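Local coordinates for alanine racemase, biosynthetic (Pseudomonas aeruginosa PAO1, PDB 6A2F), which belongs to the alanine racemase family of pyridoxal-phosphate-dependent enzymes, a dimer whose chains each join a TIM-barrel domain to a C-terminal beta domain, at residues 122-127 and 133-138; 287-292 and 305-310. All coordinates share one frame; numbering follows the deposited sequence.

Contact 1: 122-127 and 133-138; sequences LKLDSG and FDPAAL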
ATOM      1  N   LEU A 122     -18.590  -5.000  25.149  1.00 11.99           N
ATOM      2  CA  LEU A 122     -18.775  -6.384  24.743  1.00 12.05           C
ATOM      3  C   LEU A 122     -19.216  -6.398  23.295  1.00 12.23           C
ATOM      4  O   LEU A 122     -20.170  -5.709  22.924  1.00 12.28           O
ATOM      5  CB  LEU A 122     -19.829  -7.080  25.617  1.00 12.03           C
ATOM      6  CG  LEU A 122     -19.488  -7.441  27.063  1.00 11.98           C
ATOM      7  CD1 LEU A 122     -20.727  -7.940  27.790  1.00 12.05           C
ATOM      8  CD2 LEU A 122     -18.387  -8.490  27.112  1.00 12.05           C
ATOM      9  N   LYS A 123     -18.519  -7.179  22.477  1.00 12.51           N
ATOM     10  CA  LYS A 123     -18.811  -7.218  21.054  1.00 12.76           C
ATOM     11  C   LYS A 123     -19.729  -8.363  20.677  1.00 12.90           C
ATOM     12  O   LYS A 123     -19.406  -9.534  20.876  1.00 12.81           O
ATOM     13  CB  LYS A 123     -17.531  -7.262  20.215  1.00 12.90           C
ATOM     14  CG  LYS A 123     -17.793  -7.129  18.717  1.00 12.96           C
ATOM     15  CD  LYS A 123     -16.515  -6.996  17.912  1.00 13.13           C
ATOM     16  CE  LYS A 123     -15.837  -5.658  18.155  1.00 13.36           C
ATOM     17  NZ  LYS A 123     -14.592  -5.551  17.349  1.00 13.78           N
ATOM     18  N   LEU A 124     -20.878  -7.999  20.126  1.00 13.35           N
ATOM     19  CA  LEU A 124     -21.805  -8.952  19.550  1.00 13.91           C
ATOM     20  C   LEU A 124     -21.440  -9.221  18.097  1.00 14.56           C
ATOM     21  O   LEU A 124     -21.233  -8.288  17.311  1.00 14.29           O
ATOM     22  CB  LEU A 124     -23.234  -8.405  19.629  1.00 13.72           C
ATOM     23  CG  LEU A 124     -24.334  -9.147  18.866  1.00 13.56           C
ATOM     24  CD1 LEU A 124     -24.658 -10.482  19.526  1.00 13.55           C
ATOM     25  CD2 LEU A 124     -25.571  -8.273  18.764  1.00 13.52           C
ATOM     26  N   ASP A 125     -21.469 -10.489  17.716  1.00 15.71           N
ATOM     27  CA  ASP A 125     -21.289 -10.842  16.329  1.00 16.81           C
ATOM     28  C   ASP A 125     -22.736 -10.969  15.875  1.00 17.38           C
ATOM     29  O   ASP A 125     -23.430 -11.898  16.260  1.00 17.51           O
ATOM     30  CB  ASP A 125     -20.564 -12.174  16.185  1.00 17.30           C
ATOM     31  CG  ASP A 125     -20.552 -12.681  14.755  1.00 17.81           C
ATOM     32  OD1 ASP A 125     -20.902 -11.920  13.841  1.00 18.17           O
ATOM     33  OD2 ASP A 125     -20.191 -13.849  14.547  1.00 18.18           O
ATOM     34  N   SER A 126     -23.190 -10.023  15.068  1.00 18.18           N
ATOM     35  CA  SER A 126     -24.571 -10.011  14.598  1.00 19.11           C
ATOM     36  C   SER A 126     -24.796 -10.489  13.164  1.00 19.98           C
ATOM     37  O   SER A 126     -25.904 -10.409  12.658  1.00 20.69           O
ATOM     38  CB  SER A 126     -25.198  -8.634  14.804  1.00 18.76           C
ATOM     39  OG  SER A 126     -24.497  -7.638  14.103  1.00 18.57           O
ATOM     40  N   GLY A 127     -23.764 -11.025  12.530  1.00 20.78           N
ATOM     41  CA  GLY A 127     -23.887 -11.483  11.159  1.00 21.61           C
ATOM     42  C   GLY A 127     -22.639 -11.306  10.321  1.00 22.41           C
ATOM     43  O   GLY A 127     -22.532 -11.884   9.255  1.00 22.46           O
ATOM     44  N   PHE A 133     -19.171 -12.314  20.180  1.00 16.72           N
ATOM     45  CA  PHE A 133     -19.917 -13.430  20.768  1.00 16.54           C
ATOM     46  C   PHE A 133     -21.255 -13.646  20.055  1.00 16.61           C
ATOM     47  O   PHE A 133     -21.794 -12.722  19.440  1.00 16.54           O
ATOM     48  CB  PHE A 133     -20.230 -13.145  22.242  1.00 16.27           C
ATOM     49  CG  PHE A 133     -19.020 -13.012  23.128  1.00 16.22           C
ATOM     50  CD1 PHE A 133     -18.293 -14.136  23.516  1.00 16.01           C
ATOM     51  CD2 PHE A 133     -18.632 -11.764  23.609  1.00 16.07           C
ATOM     52  CE1 PHE A 133     -17.191 -14.015  24.347  1.00 15.99           C
ATOM     53  CE2 PHE A 133     -17.529 -11.635  24.442  1.00 16.01           C
ATOM     54  CZ  PHE A 133     -16.808 -12.763  24.810  1.00 16.14           C
ATOM     55  N   ASP A 134     -21.797 -14.862  20.156  1.00 16.84           N
ATOM     56  CA  ASP A 134     -23.215 -15.099  19.853  1.00 17.14           C
ATOM     57  C   ASP A 134     -24.075 -14.514  20.992  1.00 16.71           C
ATOM     58  O   ASP A 134     -23.547 -14.217  22.069  1.00 16.62           O
ATOM     59  CB  ASP A 134     -23.514 -16.596  19.600  1.00 17.79           C
ATOM     60  CG  ASP A 134     -23.165 -17.496  20.794  1.00 18.58           C
ATOM     61  OD1 ASP A 134     -23.594 -17.219  21.941  1.00 18.89           O
ATOM     62  OD2 ASP A 134     -22.470 -18.512  20.573  1.00 19.05           O
ATOM     63  N   PRO A 135     -25.392 -14.326  20.762  1.00 16.36           N
ATOM     64  CA  PRO A 135     -26.209 -13.733  21.829  1.00 16.32           C
ATOM     65  C   PRO A 135     -26.115 -14.438  23.191  1.00 16.34           C
ATOM     66  O   PRO A 135     -26.030 -13.761  24.216  1.00 16.06           O
ATOM     67  CB  PRO A 135     -27.629 -13.805  21.261  1.00 16.18           C
ATOM     68  CG  PRO A 135     -27.429 -13.715  19.788  1.00 16.08           C
ATOM     69  CD  PRO A 135     -26.155 -14.465  19.506  1.00 16.14           C
ATOM     70  N   ALA A 136     -26.100 -15.772  23.203  1.00 16.40           N
ATOM     71  CA  ALA A 136     -26.041 -16.528  24.467  1.00 16.43           C
ATOM     72  C   ALA A 136     -24.754 -16.261  25.260  1.00 16.43           C
ATOM     73  O   ALA A 136     -24.801 -16.020  26.466  1.00 16.77           O
ATOM     74  CB  ALA A 136     -26.230 -18.021  24.222  1.00 16.03           C
ATOM     75  N   ALA A 137     -23.614 -16.293  24.572  1.00 16.24           N
ATOM     76  CA  ALA A 137     -22.318 -16.055  25.199  1.00 16.10           C
ATOM     77  C   ALA A 137     -22.200 -14.628  25.736  1.00 16.12           C
ATOM     78  O   ALA A 137     -21.635 -14.411  26.812  1.00 16.09           O
ATOM     79  CB  ALA A 137     -21.186 -16.368  24.227  1.00 15.89           C
ATOM     80  N   LEU A 138     -22.750 -13.663  25.000  1.00 16.00           N
ATOM     81  CA  LEU A 138     -22.708 -12.269  25.432  1.00 15.88           C
ATOM     82  C   LEU A 138     -23.515 -12.055  26.709  1.00 15.97           C
ATOM     83  O   LEU A 138     -23.076 -11.329  27.607  1.00 16.39           O
ATOM     84  CB  LEU A 138     -23.165 -11.313  24.325  1.00 15.71           C
ATOM     85  CG  LEU A 138     -22.660  -9.872  24.489  1.00 15.73           C
ATOM     86  CD1 LEU A 138     -22.298  -9.271  23.144  1.00 15.59           C
ATOM     87  CD2 LEU A 138     -23.648  -8.981  25.236  1.00 15.52           C
TER
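L122 and K123 approach the ring of F133 obliquely. L122 CD2 lies 4.2 Å from F133 CE2, and the K123 carbonyl oxygen is 3.6 Å from F133 CD2. F133 CG is anti to its carbonyl carbon (chi1 -63°), which keeps the ring beside its own backbone N, the atom that bonds to K123. Outside the two segments the ring stacks with W141. The backbones of L124 and F133 form a single beta bridge. F133 N donates to K123 O at 2.9 Å, and D125 N donates to F133 O at 2.8 Å, nearly straight at 171°. F133 is thus gripped through both its N-H and its carbonyl. L138 reaches back from the first turn of the helix and lays CD1 3.6 Å from L124 N, while its CD2 meets L122 CD1. D134 N-caps this helix, its OD1 accepting from A137 N at 2.8 Å. D125 OD1 takes G127 N in an Asx turn, and D125 OD2 forms a salt bridge with R244 of the second subunit. The contact closes the loop between strand 118-123 and helix 135-145 in a beta-alpha-beta unit of the TIM barrel. L122 and L124 also pack on strand 151-157, the next strand of that unit, and F133 touches I100 of strand 98-100.

Contact 2: 287-292 and 305-310; sequences VLVGGR and LAVDLS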
ATOM      1  N   VAL A 287      -7.978  10.378 -14.662  1.00 16.91           N
ATOM      2  CA  VAL A 287      -6.967  11.235 -14.058  1.00 17.19           C
ATOM      3  C   VAL A 287      -7.202  12.687 -14.504  1.00 17.38           C
ATOM      4  O   VAL A 287      -7.869  12.929 -15.516  1.00 17.35           O
ATOM      5  CB  VAL A 287      -5.541  10.745 -14.407  1.00 17.21           C
ATOM      6  CG1 VAL A 287      -4.998  11.440 -15.650  1.00 17.23           C
ATOM      7  CG2 VAL A 287      -4.607  10.938 -13.227  1.00 17.19           C
ATOM      8  N   LEU A 288      -6.680  13.646 -13.745  1.00 17.58           N
ATOM      9  CA  LEU A 288      -6.720  15.047 -14.167  1.00 17.85           C
ATOM     10  C   LEU A 288      -5.334  15.554 -14.560  1.00 18.13           C
ATOM     11  O   LEU A 288      -4.371  15.394 -13.812  1.00 18.14           O
ATOM     12  CB  LEU A 288      -7.320  15.949 -13.083  1.00 17.68           C
ATOM     13  CG  LEU A 288      -8.782  15.789 -12.656  1.00 18.01           C
ATOM     14  CD1 LEU A 288      -9.219  17.014 -11.864  1.00 17.84           C
ATOM     15  CD2 LEU A 288      -9.717  15.569 -13.840  1.00 18.05           C
ATOM     16  N   VAL A 289      -5.246  16.155 -15.744  1.00 18.52           N
ATOM     17  CA  VAL A 289      -4.019  16.806 -16.203  1.00 18.85           C
ATOM     18  C   VAL A 289      -4.338  18.276 -16.450  1.00 19.30           C
ATOM     19  O   VAL A 289      -5.126  18.609 -17.337  1.00 19.94           O
ATOM     20  CB  VAL A 289      -3.445  16.142 -17.480  1.00 18.70           C
ATOM     21  CG1 VAL A 289      -2.133  16.799 -17.893  1.00 18.33           C
ATOM     22  CG2 VAL A 289      -3.246  14.643 -17.271  1.00 18.41           C
ATOM     23  N   GLY A 290      -3.738  19.148 -15.647  1.00 19.52           N
ATOM     24  CA  GLY A 290      -4.039  20.579 -15.690  1.00 19.88           C
ATOM     25  C   GLY A 290      -5.495  20.873 -15.382  1.00 20.14           C
ATOM     26  O   GLY A 290      -6.084  21.801 -15.942  1.00 20.19           O
ATOM     27  N   GLY A 291      -6.075  20.067 -14.494  1.00 20.28           N
ATOM     28  CA  GLY A 291      -7.495  20.147 -14.166  1.00 20.26           C
ATOM     29  C   GLY A 291      -8.399  19.458 -15.174  1.00 20.65           C
ATOM     30  O   GLY A 291      -9.609  19.374 -14.964  1.00 20.72           O
ATOM     31  N   ARG A 292      -7.822  18.956 -16.264  1.00 21.11           N
ATOM     32  CA  ARG A 292      -8.615  18.386 -17.358  1.00 21.56           C
ATOM     33  C   ARG A 292      -8.647  16.858 -17.325  1.00 21.42           C
ATOM     34  O   ARG A 292      -7.633  16.205 -17.073  1.00 21.30           O
ATOM     35  CB  ARG A 292      -8.100  18.880 -18.716  1.00 22.46           C
ATOM     36  CG  ARG A 292      -8.092  20.399 -18.891  1.00 23.36           C
ATOM     37  CD  ARG A 292      -9.439  20.951 -19.345  1.00 24.39           C
ATOM     38  NE  ARG A 292      -9.948  20.283 -20.547  1.00 25.81           N
ATOM     39  CZ  ARG A 292      -9.568  20.554 -21.798  1.00 26.47           C
ATOM     40  NH1 ARG A 292      -8.657  21.492 -22.052  1.00 26.57           N
ATOM     41  NH2 ARG A 292     -10.100  19.877 -22.809  1.00 26.73           N
ATOM     42  N   LEU A 305       3.488   6.168 -13.837  1.00 16.77           N
ATOM     43  CA  LEU A 305       2.184   5.930 -14.436  1.00 16.69           C
ATOM     44  C   LEU A 305       2.129   6.660 -15.774  1.00 16.69           C
ATOM     45  O   LEU A 305       2.784   7.686 -15.955  1.00 16.69           O
ATOM     46  CB  LEU A 305       1.069   6.423 -13.513  1.00 16.44           C
ATOM     47  CG  LEU A 305      -0.236   6.861 -14.183  1.00 16.23           C
ATOM     48  CD1 LEU A 305      -1.307   7.145 -13.141  1.00 15.90           C
ATOM     49  CD2 LEU A 305      -0.011   8.076 -15.070  1.00 16.11           C
ATOM     50  N   ALA A 306       1.349   6.131 -16.709  1.00 16.81           N
ATOM     51  CA  ALA A 306       1.220   6.743 -18.033  1.00 16.97           C
ATOM     52  C   ALA A 306      -0.220   7.116 -18.366  1.00 17.05           C
ATOM     53  O   ALA A 306      -1.149   6.405 -18.007  1.00 17.09           O
ATOM     54  CB  ALA A 306       1.804   5.836 -19.105  1.00 16.75           C
ATOM     55  N   VAL A 307      -0.396   8.242 -19.048  1.00 17.43           N
ATOM     56  CA  VAL A 307      -1.734   8.729 -19.398  1.00 17.91           C
ATOM     57  C   VAL A 307      -1.831   9.081 -20.879  1.00 18.24           C
ATOM     58  O   VAL A 307      -0.849   9.520 -21.486  1.00 18.26           O
ATOM     59  CB  VAL A 307      -2.156   9.954 -18.551  1.00 17.89           C
ATOM     60  CG1 VAL A 307      -2.287   9.570 -17.084  1.00 17.92           C
ATOM     61  CG2 VAL A 307      -1.175  11.109 -18.719  1.00 17.93           C
ATOM     62  N   ASP A 308      -3.019   8.885 -21.448  1.00 18.51           N
ATOM     63  CA  ASP A 308      -3.278   9.245 -22.839  1.00 18.88           C
ATOM     64  C   ASP A 308      -3.569  10.740 -22.953  1.00 19.00           C
ATOM     65  O   ASP A 308      -4.610  11.218 -22.503  1.00 19.05           O
ATOM     66  CB  ASP A 308      -4.439   8.416 -23.405  1.00 18.83           C
ATOM     67  CG  ASP A 308      -4.591   8.567 -24.912  1.00 18.85           C
ATOM     68  OD1 ASP A 308      -3.916   9.438 -25.500  1.00 19.02           O
ATOM     69  OD2 ASP A 308      -5.391   7.812 -25.509  1.00 18.78           O
ATOM     70  N   LEU A 309      -2.644  11.470 -23.561  1.00 19.56           N
ATOM     71  CA  LEU A 309      -2.766  12.923 -23.682  1.00 20.28           C
ATOM     72  C   LEU A 309      -3.118  13.388 -25.099  1.00 20.85           C
ATOM     73  O   LEU A 309      -2.948  14.565 -25.433  1.00 20.49           O
ATOM     74  CB  LEU A 309      -1.484  13.602 -23.192  1.00 20.00           C
ATOM     75  CG  LEU A 309      -1.214  13.583 -21.687  1.00 19.87           C
ATOM     76  CD1 LEU A 309       0.195  14.071 -21.412  1.00 19.88           C
ATOM     77  CD2 LEU A 309      -2.221  14.426 -20.922  1.00 19.85           C
ATOM     78  N   SER A 310      -3.627  12.463 -25.913  1.00 21.85           N
ATOM     79  CA  SER A 310      -3.948  12.732 -27.321  1.00 23.00           C
ATOM     80  C   SER A 310      -4.989  13.835 -27.539  1.00 23.81           C
ATOM     81  O   SER A 310      -4.913  14.562 -28.526  1.00 24.18           O
ATOM     82  CB  SER A 310      -4.402  11.449 -28.017  1.00 22.92           C
ATOM     83  OG  SER A 310      -3.374  10.475 -27.994  1.00 23.35           O
TER
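Two strands of the C-terminal beta domain face each other here through side chains alone. Segment 287-292 is a beta hairpin end, with a type I' turn from V289 to R292. V289 N donates to R292 O and R292 N donates to V289 O, and G290 and G291 fill the turn with positive phi. Segment 305-310 is strand 305-308 and the residues just after it. V287 and V307 lie 7.9 Å apart at CA, too far for backbone pairing, so methyl groups fill the interval. V287 CG1 meets V307 CG1 at 3.6 Å, the two side chains crossing at about a right angle. V289 CG2 is 4.3 Å from V307 CG2. The same V289 CG2 lies 3.8 Å from L309 CD2. V289 CG1 is equally close to that methyl, so L309 CD2 sits against both branches of the valine. CG1 of V289 is anti to the backbone N (chi1 -177°), and this sets its two methyls astride the leucine tip. L309 holds CG anti to its carbonyl carbon (chi1 -72°), and its end leans in toward V289. L240 of strand 234-246 touches V289, V307 and L309, and L296 packs on V307. Beyond L309 the chain turns. D308 OD1 accepts from S310 OG at 2.8 Å through its syn lone pair, and from S310 N on the anti side, 35° out of the carboxylate plane, in an Asx turn. S310 OG also bonds to R265 N. The contact itself is wholly apolar and its four touching residues are buried. Its cohesion therefore comes from van der Waals packing and the exclusion of water, while directional bonds run from each strand to its sheet neighbours and within the turns.

In the fold
Contact 1 closes before contact 2 opens along the chain. The two belong to different domains and lie on opposite sides of the chain's centre. Their centres are 50 Å apart and their nearest atoms about 36 Å apart, so they do not touch. Contact 1 joins strand 118-123 to helix 135-145 in the N-terminal TIM-barrel domain. Contact 2 brings together strands 286-289 and 305-308, both in the mixed sheet of the C-terminal domain. Each also reaches the second subunit, contact 1 by a salt bridge and contact 2 by packing of A306 on R130 of that subunit. Both domains of one chain therefore take part in the dimer.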